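PDB 6ZD1: telomerase reverse transcriptase from Candida tropicalis MYA-3404, which probably extends chromosome ends as a reverse transcriptase, adding simple telomeric repeats to DNA by copying a template within the telomerase RNA. Local coordinates for residues A[583-588]-A[625-630]. Sequence-based numbering, arbitrary orientation.
Sequences KALFSN and EAIQTS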
# COMPACT_ATOMS: atom_id res chain seq x y z
N LYS A 583 -11.28 24.88 -8.65
CA LYS A 583 -10.00 24.84 -7.94
C LYS A 583 -10.18 24.28 -6.53
O LYS A 583 -9.41 23.42 -6.10
CB LYS A 583 -9.37 26.23 -7.88
CG LYS A 583 -7.91 26.20 -7.48
CD LYS A 583 -7.36 27.60 -7.24
CE LYS A 583 -7.94 28.21 -5.97
NZ LYS A 583 -7.31 29.53 -5.69
N ALA A 584 -11.22 24.74 -5.82
CA ALA A 584 -11.47 24.23 -4.48
C ALA A 584 -11.89 22.76 -4.52
O ALA A 584 -11.60 22.02 -3.58
CB ALA A 584 -12.55 25.06 -3.79
N LEU A 585 -12.55 22.34 -5.60
CA LEU A 585 -12.95 20.94 -5.71
C LEU A 585 -11.75 20.04 -5.97
O LEU A 585 -11.67 18.93 -5.42
CB LEU A 585 -13.98 20.78 -6.84
CG LEU A 585 -14.38 19.33 -7.12
CD1 LEU A 585 -15.37 18.83 -6.08
CD2 LEU A 585 -14.94 19.17 -8.52
N PHE A 586 -10.82 20.49 -6.81
CA PHE A 586 -9.68 19.65 -7.14
C PHE A 586 -8.70 19.53 -5.98
O PHE A 586 -8.12 18.46 -5.77
CB PHE A 586 -8.98 20.20 -8.39
CG PHE A 586 -9.84 20.14 -9.64
CD1 PHE A 586 -10.84 19.19 -9.77
CD2 PHE A 586 -9.64 21.05 -10.67
CE1 PHE A 586 -11.62 19.14 -10.91
CE2 PHE A 586 -10.41 21.00 -11.82
CZ PHE A 586 -11.41 20.04 -11.94
N SER A 587 -8.54 20.60 -5.20
CA SER A 587 -7.66 20.53 -4.03
C SER A 587 -8.23 19.59 -2.98
O SER A 587 -7.48 18.81 -2.36
CB SER A 587 -7.45 21.92 -3.43
OG SER A 587 -6.63 22.72 -4.27
N ASN A 588 -9.53 19.65 -2.75
CA ASN A 588 -10.16 18.74 -1.80
C ASN A 588 -10.09 17.30 -2.29
O ASN A 588 -9.78 16.39 -1.51
CB ASN A 588 -11.61 19.17 -1.55
CG ASN A 588 -12.32 18.28 -0.57
OD1 ASN A 588 -12.93 17.28 -0.96
ND2 ASN A 588 -12.26 18.63 0.70
N GLU A 625 -16.49 10.24 -9.50
CA GLU A 625 -17.91 10.34 -9.16
C GLU A 625 -18.22 11.65 -8.46
O GLU A 625 -19.31 12.21 -8.63
CB GLU A 625 -18.33 9.15 -8.29
CG GLU A 625 -18.61 7.86 -9.06
CD GLU A 625 -18.61 6.63 -8.16
OE1 GLU A 625 -18.84 6.77 -6.94
OE2 GLU A 625 -18.36 5.52 -8.69
N ALA A 626 -17.26 12.18 -7.69
CA ALA A 626 -17.48 13.49 -7.07
C ALA A 626 -17.50 14.59 -8.13
O ALA A 626 -18.32 15.51 -8.04
CB ALA A 626 -16.39 13.76 -6.03
N ILE A 627 -16.65 14.48 -9.15
CA ILE A 627 -16.62 15.48 -10.21
C ILE A 627 -17.94 15.45 -10.98
O ILE A 627 -18.55 16.50 -11.25
CB ILE A 627 -15.42 15.24 -11.15
CG1 ILE A 627 -14.11 15.45 -10.40
CG2 ILE A 627 -15.49 16.15 -12.36
CD1 ILE A 627 -12.88 15.07 -11.21
N GLN A 628 -18.41 14.25 -11.34
CA GLN A 628 -19.64 14.14 -12.10
C GLN A 628 -20.83 14.64 -11.30
O GLN A 628 -21.73 15.29 -11.86
CB GLN A 628 -19.86 12.68 -12.53
CG GLN A 628 -21.13 12.46 -13.35
CD GLN A 628 -21.35 11.00 -13.71
OE1 GLN A 628 -20.58 10.12 -13.31
NE2 GLN A 628 -22.41 10.73 -14.46
N THR A 629 -20.86 14.36 -10.00
CA THR A 629 -22.03 14.72 -9.19
C THR A 629 -22.23 16.23 -9.12
O THR A 629 -23.36 16.71 -9.20
CB THR A 629 -21.90 14.13 -7.78
OG1 THR A 629 -21.87 12.70 -7.85
CG2 THR A 629 -23.06 14.57 -6.90
N SER A 630 -21.14 16.99 -9.00
CA SER A 630 -21.24 18.42 -8.74
C SER A 630 -20.81 19.27 -9.93
O SER A 630 -20.70 20.50 -9.78
CB SER A 630 -20.41 18.79 -7.51
OG SER A 630 -19.05 18.46 -7.71
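A buried, mainly apolar helix-helix contact, in which Leu585 meets Ile627 and Ser630 and Phe586 meets Ile627, lies in the helical C-terminal part of the chain, consistent with the C-terminal extension, or thumb, of telomerase reverse transcriptases. Segments 583-588 and 625-630 of helices 582-596 and 609-637 run nearly antiparallel (157°), their axes approaching to 11.2 Å. That spacing leaves the backbones well separated, and side chains bridge the gap. Leu585 does most of this: its CB points toward the partner helix and, with CG anti to the backbone N (chi1 175°), the branched end reaches it. One branch, CD2, packs on CG1 of Ile627 at 4.2 Å, while the other, CD1, comes within 4.0 Å of Ser630 OG. Beside it, the Phe586 ring offers CE1 to CD1 of Ile627, 4.3 Å away, the methyl approaching obliquely. The same ring stacks with Phe648, and Ile627 also touches Phe645, so these two residues of helix 642-664 extend the apolar contact. Ser630 OG borders Leu585 but donates to Ala626 O of its own helix over 3.1 Å, the donor 24° off the carbonyl plane. With its polar group engaged locally and no hydrogen bond passing between the segments, the pairing rests on van der Waals contact and the burial of hydrocarbon.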